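Local structure of glycosyl hydrolase family 2, TIM barrel domain protein (Parabacteroides merdae ATCC 43184, 6DXU) at residues D[589-594]-D[608-613]. The protein is a gut bacterial beta-glucuronidase of glycoside hydrolase family 2, which probably cleaves terminal glucuronic acid from glucuronide conjugates. Sequence-based numbering, arbitrary orientation.
Sequences AYWPFK and YVNQKG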
loop_
_atom_site.group_PDB
_atom_site.type_symbol
_atom_site.label_atom_id
_atom_site.label_comp_id
_atom_site.label_asym_id
_atom_site.label_seq_id
_atom_site.Cartn_x
_atom_site.Cartn_y
_atom_site.Cartn_z
ATOM N N ALA D 589 -20.380 38.681 -19.790
ATOM C CA ALA D 589 -18.932 38.668 -19.937
ATOM C C ALA D 589 -18.574 38.086 -21.299
ATOM O O ALA D 589 -18.864 36.911 -21.571
ATOM C CB ALA D 589 -18.277 37.872 -18.798
ATOM N N TYR D 590 -17.949 38.910 -22.144
ATOM C CA TYR D 590 -17.423 38.450 -23.427
ATOM C C TYR D 590 -16.341 37.388 -23.205
ATOM O O TYR D 590 -15.573 37.457 -22.240
ATOM C CB TYR D 590 -16.855 39.656 -24.199
ATOM C CG TYR D 590 -16.384 39.292 -25.590
ATOM C CD1 TYR D 590 -15.111 38.751 -25.789
ATOM C CD2 TYR D 590 -17.213 39.455 -26.699
ATOM C CE1 TYR D 590 -14.682 38.366 -27.050
ATOM C CE2 TYR D 590 -16.780 39.085 -27.980
ATOM C CZ TYR D 590 -15.513 38.536 -28.142
ATOM O OH TYR D 590 -15.064 38.140 -29.397
ATOM N N TRP D 591 -16.267 36.403 -24.114
ATOM C CA TRP D 591 -15.261 35.337 -24.039
ATOM C C TRP D 591 -14.321 35.355 -25.243
ATOM O O TRP D 591 -14.769 35.083 -26.368
ATOM C CB TRP D 591 -15.913 33.946 -23.948
ATOM C CG TRP D 591 -14.871 32.851 -23.978
ATOM C CD1 TRP D 591 -14.311 32.264 -25.084
ATOM C CD2 TRP D 591 -14.222 32.257 -22.841
ATOM N NE1 TRP D 591 -13.359 31.331 -24.700
ATOM C CE2 TRP D 591 -13.297 31.303 -23.330
ATOM C CE3 TRP D 591 -14.356 32.417 -21.460
ATOM C CZ2 TRP D 591 -12.500 30.536 -22.484
ATOM C CZ3 TRP D 591 -13.559 31.646 -20.613
ATOM C CH2 TRP D 591 -12.647 30.714 -21.134
ATOM N N PRO D 592 -13.012 35.588 -25.078
ATOM C CA PRO D 592 -12.290 36.109 -23.922
ATOM C C PRO D 592 -11.762 37.496 -24.242
ATOM O O PRO D 592 -11.984 38.020 -25.342
ATOM C CB PRO D 592 -11.120 35.148 -23.795
ATOM C CG PRO D 592 -10.723 34.971 -25.272
ATOM C CD PRO D 592 -12.060 35.018 -26.054
ATOM N N PHE D 593 -10.998 38.064 -23.312
ATOM C CA PHE D 593 -10.317 39.319 -23.601
ATOM C C PHE D 593 -9.223 39.129 -24.647
ATOM O O PHE D 593 -9.088 39.938 -25.578
ATOM C CB PHE D 593 -9.729 39.890 -22.317
ATOM C CG PHE D 593 -9.077 41.225 -22.491
ATOM C CD1 PHE D 593 -9.818 42.316 -22.906
ATOM C CD2 PHE D 593 -7.731 41.393 -22.215
ATOM C CE1 PHE D 593 -9.228 43.560 -23.050
ATOM C CE2 PHE D 593 -7.134 42.624 -22.348
ATOM C CZ PHE D 593 -7.880 43.719 -22.765
ATOM N N LYS D 594 -8.402 38.087 -24.484
ATOM C CA LYS D 594 -7.193 37.913 -25.280
ATOM C C LYS D 594 -7.154 36.521 -25.891
ATOM O O LYS D 594 -7.473 35.532 -25.215
ATOM C CB LYS D 594 -5.942 38.153 -24.416
ATOM C CG LYS D 594 -4.624 38.109 -25.178
ATOM C CD LYS D 594 -3.447 38.346 -24.248
ATOM C CE LYS D 594 -3.112 37.043 -23.482
ATOM N NZ LYS D 594 -2.159 37.278 -22.339
ATOM N N TYR D 608 -4.183 26.057 -33.228
ATOM C CA TYR D 608 -4.154 25.842 -31.773
ATOM C C TYR D 608 -4.341 27.128 -30.976
ATOM O O TYR D 608 -3.845 27.251 -29.847
ATOM C CB TYR D 608 -2.865 25.141 -31.340
ATOM C CG TYR D 608 -2.730 23.744 -31.887
ATOM C CD1 TYR D 608 -3.511 22.706 -31.401
ATOM C CD2 TYR D 608 -1.804 23.462 -32.890
ATOM C CE1 TYR D 608 -3.375 21.408 -31.890
ATOM C CE2 TYR D 608 -1.659 22.172 -33.390
ATOM C CZ TYR D 608 -2.443 21.156 -32.889
ATOM O OH TYR D 608 -2.284 19.885 -33.381
ATOM N N VAL D 609 -5.070 28.095 -31.526
ATOM C CA VAL D 609 -5.383 29.325 -30.806
ATOM C C VAL D 609 -6.872 29.593 -30.943
ATOM O O VAL D 609 -7.423 29.542 -32.049
ATOM C CB VAL D 609 -4.554 30.524 -31.309
ATOM C CG1 VAL D 609 -5.060 31.840 -30.684
ATOM C CG2 VAL D 609 -3.071 30.324 -30.950
ATOM N N ASN D 610 -7.528 29.817 -29.812
ATOM C CA ASN D 610 -8.896 30.307 -29.794
ATOM C C ASN D 610 -8.820 31.798 -30.095
ATOM O O ASN D 610 -8.261 32.563 -29.303
ATOM C CB ASN D 610 -9.537 30.030 -28.435
ATOM C CG ASN D 610 -11.005 30.453 -28.373
ATOM O OD1 ASN D 610 -11.378 31.536 -28.842
ATOM N ND2 ASN D 610 -11.842 29.608 -27.771
ATOM N N GLN D 611 -9.348 32.215 -31.247
ATOM C CA GLN D 611 -9.126 33.576 -31.729
ATOM C C GLN D 611 -10.321 34.495 -31.485
ATOM O O GLN D 611 -10.541 35.449 -32.239
ATOM C CB GLN D 611 -8.750 33.555 -33.212
ATOM C CG GLN D 611 -7.436 32.801 -33.468
ATOM C CD GLN D 611 -7.092 32.692 -34.946
ATOM O OE1 GLN D 611 -7.301 31.648 -35.577
ATOM N NE2 GLN D 611 -6.540 33.769 -35.498
ATOM N N LYS D 612 -11.090 34.247 -30.428
ATOM C CA LYS D 612 -12.214 35.119 -30.104
ATOM C C LYS D 612 -11.807 36.376 -29.352
ATOM O O LYS D 612 -12.660 37.242 -29.113
ATOM C CB LYS D 612 -13.238 34.341 -29.273
ATOM C CG LYS D 612 -13.930 33.241 -30.038
ATOM C CD LYS D 612 -14.922 32.498 -29.127
ATOM C CE LYS D 612 -15.676 31.433 -29.896
ATOM N NZ LYS D 612 -14.787 30.378 -30.442
ATOM N N GLY D 613 -10.540 36.518 -28.971
ATOM C CA GLY D 613 -10.150 37.668 -28.186
ATOM C C GLY D 613 -10.373 38.968 -28.936
ATOM O O GLY D 613 -10.482 38.997 -30.157
#
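Tyr590 OH donates a hydrogen bond of 2.6 Å to Lys612 O, lying in the carbonyl plane with an angle of 150° at the carbonyl oxygen. The acceptor sits at the edge of the phenol ring, close to the ring plane; with CG anti to the backbone N (chi1 -176°), the side chain extends so that its hydroxyl end reaches Lys612. A phenylalanine here would keep the ring but would probably leave the buried Lys612 carbonyl without this donor. Beside this bond, the aliphatic root of Lys612 fits against the cis Trp591-Pro592 peptide: its CB lies 3.4 Å from Trp591 O and, rather tightly, 3.5 Å from Pro592 CD. Further out, Lys612 CD approaches the indole edge at CD1, and the chain then leads away to a salt bridge with Asp518. Asn610 ND2, whose strongest polar partner is Asp183, packs at the indole edge 3.8 Å from Trp591 NE1, amide and ring planes 65° apart. Its OD1 accepts from Lys612 N (3.2 Å), closing an Asx turn. Gly613, lacking a side chain, brings its CA within 3.4 Å of Pro592 O in a nearly straight CA-H...O contact. Asn610 and Lys612 match the Asn-x-Lys motif with which beta-glucuronidases recognise the sugar carboxylate, so the contact probably positions it. The loop leaving strand 587-589 of the TIM barrel is thus tied to the end of strand 609-610, which pairs with strand 596-597, and the turn that follows. Helix 565-579 packs against Tyr590, while helix 345-357 and strand 323-331 receive Phe593.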